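PDB 5SWK: De novo protein based on the inhibitor Amoebiasin-1, which probably inhibits the cysteine proteases CP1, CP2 and CP5 of the amoeba, as a member of the chagasin family of peptidase inhibitors. Local coordinates for residues I25-N30 against Y35-D40; G29-G34 against G65-K70. All blocks are in the same frame, centred on the assembly; numbering follows the deposited sequence. Where two conformers were deposited one is given.

Interaction 1: residues I25-N30 against Y35-D40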
loop_
_atom_site.group_PDB
_atom_site.type_symbol
_atom_site.label_atom_id
_atom_site.label_comp_id
_atom_site.label_asym_id
_atom_site.label_seq_id
_atom_site.Cartn_x
_atom_site.Cartn_y
_atom_site.Cartn_z
ATOM N N ILE D 25 19.804 -14.658 8.007
ATOM C CA ILE D 25 18.988 -14.030 9.036
ATOM C C ILE D 25 17.821 -14.958 9.345
ATOM O O ILE D 25 17.181 -15.470 8.429
ATOM C CB ILE D 25 18.455 -12.660 8.581
ATOM C CG1 ILE D 25 19.594 -11.773 8.067
ATOM C CG2 ILE D 25 17.685 -11.981 9.702
ATOM C CD1 ILE D 25 19.090 -10.529 7.345
ATOM N N ILE D 26 17.556 -15.199 10.623
ATOM C CA ILE D 26 16.448 -16.055 10.996
ATOM C C ILE D 26 15.530 -15.315 11.957
ATOM O O ILE D 26 15.964 -14.840 13.004
ATOM C CB ILE D 26 16.929 -17.371 11.640
ATOM C CG1 ILE D 26 17.940 -18.076 10.731
ATOM C CG2 ILE D 26 15.744 -18.275 11.932
ATOM C CD1 ILE D 26 18.521 -19.358 11.310
ATOM N N LEU D 27 14.255 -15.212 11.592
ATOM C CA LEU D 27 13.295 -14.474 12.404
ATOM C C LEU D 27 12.047 -15.300 12.619
ATOM O O LEU D 27 11.548 -15.924 11.683
ATOM C CB LEU D 27 12.933 -13.147 11.736
ATOM C CG LEU D 27 14.093 -12.221 11.367
ATOM C CD1 LEU D 27 13.605 -11.146 10.423
ATOM C CD2 LEU D 27 14.685 -11.597 12.612
ATOM N N HIS D 28 11.537 -15.331 13.845
ATOM C CA HIS D 28 10.318 -16.087 14.090
ATOM C C HIS D 28 9.137 -15.353 13.475
ATOM O O HIS D 28 9.099 -14.124 13.441
ATOM C CB HIS D 28 10.077 -16.321 15.584
ATOM C CG HIS D 28 8.950 -17.268 15.867
ATOM N ND1 HIS D 28 9.129 -18.632 15.966
ATOM C CD2 HIS D 28 7.625 -17.051 16.050
ATOM C CE1 HIS D 28 7.967 -19.212 16.207
ATOM N NE2 HIS D 28 7.038 -18.274 16.263
ATOM N N GLY D 29 8.181 -16.130 12.983
ATOM C CA GLY D 29 7.002 -15.619 12.317
ATOM C C GLY D 29 5.888 -16.643 12.433
ATOM O O GLY D 29 6.141 -17.829 12.689
ATOM N N ASN D 30 4.653 -16.179 12.277
ATOM C CA ASN D 30 3.500 -17.066 12.286
ATOM C C ASN D 30 2.535 -16.743 11.154
ATOM O O ASN D 30 1.571 -15.999 11.347
ATOM C CB ASN D 30 2.760 -16.989 13.615
ATOM C CG ASN D 30 1.796 -18.142 13.790
ATOM O OD1 ASN D 30 1.560 -18.914 12.852
ATOM N ND2 ASN D 30 1.236 -18.274 14.984
ATOM N N TYR D 35 0.327 -12.699 8.428
ATOM C CA TYR D 35 1.577 -11.925 8.386
ATOM C C TYR D 35 2.731 -12.776 7.879
ATOM O O TYR D 35 2.740 -13.992 8.063
ATOM C CB TYR D 35 1.923 -11.364 9.772
ATOM C CG TYR D 35 1.093 -10.172 10.179
ATOM C CD1 TYR D 35 -0.177 -10.336 10.721
ATOM C CD2 TYR D 35 1.582 -8.873 10.026
ATOM C CE1 TYR D 35 -0.945 -9.236 11.097
ATOM C CE2 TYR D 35 0.818 -7.764 10.405
ATOM C CZ TYR D 35 -0.442 -7.962 10.939
ATOM O OH TYR D 35 -1.212 -6.889 11.319
ATOM N N SER D 36 3.703 -12.137 7.238
ATOM C CA SER D 36 4.942 -12.802 6.874
ATOM C C SER D 36 6.091 -11.792 6.840
ATOM O O SER D 36 5.862 -10.588 6.726
ATOM C CB SER D 36 4.808 -13.496 5.516
ATOM O OG SER D 36 4.599 -12.547 4.487
ATOM N N TRP D 37 7.322 -12.284 6.945
ATOM C CA TRP D 37 8.491 -11.435 6.761
ATOM C C TRP D 37 8.779 -11.271 5.276
ATOM O O TRP D 37 8.890 -12.255 4.545
ATOM C CB TRP D 37 9.709 -12.021 7.483
ATOM C CG TRP D 37 9.690 -11.789 8.962
ATOM C CD1 TRP D 37 9.392 -12.696 9.931
ATOM C CD2 TRP D 37 9.985 -10.558 9.636
ATOM N NE1 TRP D 37 9.480 -12.103 11.174
ATOM C CE2 TRP D 37 9.843 -10.791 11.017
ATOM C CE3 TRP D 37 10.351 -9.278 9.201
ATOM C CZ2 TRP D 37 10.060 -9.794 11.974
ATOM C CZ3 TRP D 37 10.564 -8.285 10.151
ATOM C CH2 TRP D 37 10.413 -8.550 11.523
ATOM N N VAL D 38 8.896 -10.025 4.833
ATOM C CA VAL D 38 9.141 -9.726 3.430
ATOM C C VAL D 38 10.226 -8.660 3.331
ATOM O O VAL D 38 10.398 -7.865 4.254
ATOM C CB VAL D 38 7.841 -9.260 2.718
ATOM C CG1 VAL D 38 7.364 -7.938 3.274
ATOM C CG2 VAL D 38 8.042 -9.150 1.224
ATOM N N VAL D 39 10.977 -8.664 2.232
ATOM C CA VAL D 39 12.024 -7.671 2.024
ATOM C C VAL D 39 11.414 -6.347 1.596
ATOM O O VAL D 39 10.847 -6.244 0.509
ATOM C CB VAL D 39 13.039 -8.116 0.960
ATOM C CG1 VAL D 39 14.085 -7.033 0.751
ATOM C CG2 VAL D 39 13.703 -9.437 1.362
ATOM N N ASP D 40 11.520 -5.339 2.450
ATOM C CA ASP D 40 10.958 -4.028 2.130
ATOM C C ASP D 40 11.888 -3.264 1.197
ATOM O O ASP D 40 11.442 -2.656 0.227
ATOM C CB ASP D 40 10.695 -3.229 3.402
ATOM C CG ASP D 40 10.035 -1.893 3.120
ATOM O OD1 ASP D 40 10.664 -0.853 3.394
ATOM O OD2 ASP D 40 8.895 -1.885 2.610
#
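Leu27, His28 and Gly29 meet Trp37 where strand 25-29 and strand 36-40 pass each other at 140° between their chain directions, closer to antiparallel than to parallel, with the axes 7.6 Å apart at closest approach. The chains draw together toward the turn that joins them, where the CA atoms of Gly29 and Ser36 lie 6.5 Å from each other. The indole of Trp37 bridges the gap. Its CB points to the other strand; chi1 of -77° swings the indole across, and chi2 turns its NE1 edge to the backbone of strand 25-29. There NE1 donates to His28 O over 3.1 Å with an N-H...O angle of 159°. The oxygen lies almost in the indole plane, at the ring edge, while NE1 stands well above the plane of the His28 carbonyl and not on a lone pair. Leu27 covers one face of the same ring, its side chain crossing that of Trp37 at about a right angle. Leu27 CD1 makes a CH-pi contact, 3.8 Å from the centroid of the Trp37 six-membered ring and close to its normal, and Leu27 CB lies over the same face at the pyrrole end, 3.7 Å from Trp37 NE1. An edge bond and a face contact at once probably limit how the indole can tilt or turn. The two strands belong to different sheets of the sandwich, so the contact lies in the layer between them. Leu83 of strand 77-86 touches both Leu27 and Trp37, the ring of Tyr85 also meets Trp37, and Phe103 of the second subunit packs on Leu27 and Trp37, so strand 101-109 of that neighbouring chain covers this part of the sandwich.

Interaction 2: residues G29-G34 against G65-K70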
loop_
_atom_site.group_PDB
_atom_site.type_symbol
_atom_site.label_atom_id
_atom_site.label_comp_id
_atom_site.label_asym_id
_atom_site.label_seq_id
_atom_site.Cartn_x
_atom_site.Cartn_y
_atom_site.Cartn_z
ATOM N N GLY D 29 8.181 -16.130 12.983
ATOM C CA GLY D 29 7.002 -15.619 12.317
ATOM C C GLY D 29 5.888 -16.643 12.433
ATOM O O GLY D 29 6.141 -17.829 12.689
ATOM N N ASN D 30 4.653 -16.179 12.277
ATOM C CA ASN D 30 3.500 -17.066 12.286
ATOM C C ASN D 30 2.535 -16.743 11.154
ATOM O O ASN D 30 1.571 -15.999 11.347
ATOM C CB ASN D 30 2.760 -16.989 13.615
ATOM C CG ASN D 30 1.796 -18.142 13.790
ATOM O OD1 ASN D 30 1.560 -18.914 12.852
ATOM N ND2 ASN D 30 1.236 -18.274 14.984
ATOM N N PRO D 31 2.793 -17.303 9.969
ATOM C CA PRO D 31 2.008 -16.994 8.770
ATOM C C PRO D 31 0.547 -17.467 8.807
ATOM O O PRO D 31 -0.198 -17.118 7.891
ATOM C CB PRO D 31 2.782 -17.708 7.658
ATOM C CG PRO D 31 3.555 -18.776 8.352
ATOM C CD PRO D 31 3.932 -18.184 9.670
ATOM N N THR D 32 0.137 -18.222 9.823
ATOM C CA THR D 32 -1.271 -18.590 9.936
ATOM C C THR D 32 -2.128 -17.367 10.266
ATOM O O THR D 32 -3.346 -17.416 10.129
ATOM C CB THR D 32 -1.517 -19.670 11.003
ATOM O OG1 THR D 32 -1.053 -19.206 12.274
ATOM C CG2 THR D 32 -0.792 -20.953 10.637
ATOM N N THR D 33 -1.487 -16.279 10.701
ATOM C CA THR D 33 -2.180 -15.023 10.975
ATOM C C THR D 33 -2.338 -14.209 9.703
ATOM O O THR D 33 -3.083 -13.230 9.665
ATOM C CB THR D 33 -1.425 -14.152 12.004
ATOM O OG1 THR D 33 -0.140 -13.806 11.473
ATOM C CG2 THR D 33 -1.249 -14.897 13.314
ATOM N N GLY D 34 -1.614 -14.608 8.666
ATOM C CA GLY D 34 -1.577 -13.849 7.432
ATOM C C GLY D 34 -0.370 -12.930 7.316
ATOM O O GLY D 34 -0.074 -12.429 6.229
ATOM N N GLY D 65 6.779 -20.677 12.930
ATOM C CA GLY D 65 8.049 -21.173 12.458
ATOM C C GLY D 65 9.021 -20.033 12.299
ATOM O O GLY D 65 8.918 -19.020 12.983
ATOM N N LYS D 66 9.973 -20.203 11.396
ATOM C CA LYS D 66 11.020 -19.218 11.228
ATOM C C LYS D 66 11.221 -18.870 9.769
ATOM O O LYS D 66 11.195 -19.733 8.900
ATOM C CB LYS D 66 12.329 -19.728 11.845
ATOM C CG LYS D 66 12.199 -19.981 13.334
ATOM C CD LYS D 66 13.525 -20.184 14.027
ATOM C CE LYS D 66 13.291 -20.416 15.513
ATOM N NZ LYS D 66 12.212 -21.429 15.728
ATOM N N TYR D 67 11.412 -17.586 9.509
ATOM C CA TYR D 67 11.770 -17.138 8.178
ATOM C C TYR D 67 13.279 -17.100 8.078
ATOM O O TYR D 67 13.957 -16.544 8.942
ATOM C CB TYR D 67 11.147 -15.767 7.878
ATOM C CG TYR D 67 9.675 -15.889 7.580
ATOM C CD1 TYR D 67 9.214 -15.975 6.272
ATOM C CD2 TYR D 67 8.749 -15.962 8.610
ATOM C CE1 TYR D 67 7.864 -16.107 5.999
ATOM C CE2 TYR D 67 7.406 -16.099 8.350
ATOM C CZ TYR D 67 6.965 -16.167 7.044
ATOM O OH TYR D 67 5.619 -16.298 6.796
ATOM N N HIS D 68 13.794 -17.738 7.040
ATOM C CA HIS D 68 15.210 -17.733 6.749
ATOM C C HIS D 68 15.444 -16.776 5.603
ATOM O O HIS D 68 15.003 -17.018 4.479
ATOM C CB HIS D 68 15.709 -19.136 6.391
ATOM C CG HIS D 68 15.689 -20.101 7.537
ATOM N ND1 HIS D 68 16.795 -20.838 7.908
ATOM C CD2 HIS D 68 14.694 -20.465 8.380
ATOM C CE1 HIS D 68 16.481 -21.611 8.933
ATOM N NE2 HIS D 68 15.214 -21.403 9.241
ATOM N N ILE D 69 16.112 -15.668 5.889
ATOM C CA ILE D 69 16.445 -14.729 4.837
ATOM C C ILE D 69 17.937 -14.823 4.559
ATOM O O ILE D 69 18.764 -14.373 5.344
ATOM C CB ILE D 69 16.053 -13.289 5.191
ATOM C CG1 ILE D 69 14.559 -13.209 5.542
ATOM C CG2 ILE D 69 16.355 -12.363 4.016
ATOM C CD1 ILE D 69 14.243 -13.336 7.021
ATOM N N LYS D 70 18.267 -15.437 3.433
ATOM C CA LYS D 70 19.649 -15.636 3.043
ATOM C C LYS D 70 20.101 -14.461 2.195
ATOM O O LYS D 70 19.535 -14.213 1.136
ATOM C CB LYS D 70 19.797 -16.958 2.277
ATOM C CG LYS D 70 21.199 -17.235 1.758
#
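Gly29 and Gly65 face each other as an antiparallel hydrogen-bonded pair. Gly29 N donates to Gly65 O at 3.0 Å. The return bond, Gly65 N to Gly29 O, is 2.9 Å long and nearly straight, with an N-H...O angle of 171°. Two residues further along its strand, Tyr67 reaches back beside this pair. From CB, with chi1 at -76°, the ring runs back toward the loop, and the first touches fall on one ring edge. Tyr67 CD2 lies 4.1 Å from Gly29 CA, and the next atom, CE2, meets that same CA near the ring plane, the glycine having no side chain to intervene. CE2 also approaches Pro31 CD at 4.3 Å. At the tip, Tyr67 OH rests against the proline ring, 3.3 Å from Pro31 CB, the two side chains passing alongside one another and pointing opposite ways. The loop is tied to itself across Pro31: Asn30 O accepts from both the backbone N and OG1 of Thr33, the latter over 2.8 Å, and Asn30 OD1 accepts from Thr32 OG1. These bonds shape the short 3-10 turn 31-33, followed by Gly34, whose positive phi (97°) suits a glycine. Joined to the sheet through the Gly29-Gly65 pair, the turn lies in the middle of what corresponds to the BC loop, Asn30-Tyr35, of chagasin-family (I42) inhibitors.

In the fold
Interactions 1 and 2 share Gly29 and Asn30, and their centres lie about 5 Å apart. Strands 22-29 and 65-73 are neighbours in one sheet, joined by probable hydrogen bonds from Tyr67 N to Leu27 O (2.7 Å) and from Ile69 N to Ile25 O (2.8 Å). Tyr67 also links the two contacts through its side chain: its ring meets that of Trp37 with planes about 70° apart, and Tyr67 OH packs 3.2 Å from Ser36 CB. Strand 65-73 thus touches the chain on both sides of the loop Asn30-Tyr35, at Gly29 and at Ser36. As in other chagasin-family inhibitors, this loop, which corresponds to their BC loop, probably enters the active-site cleft of the target protease.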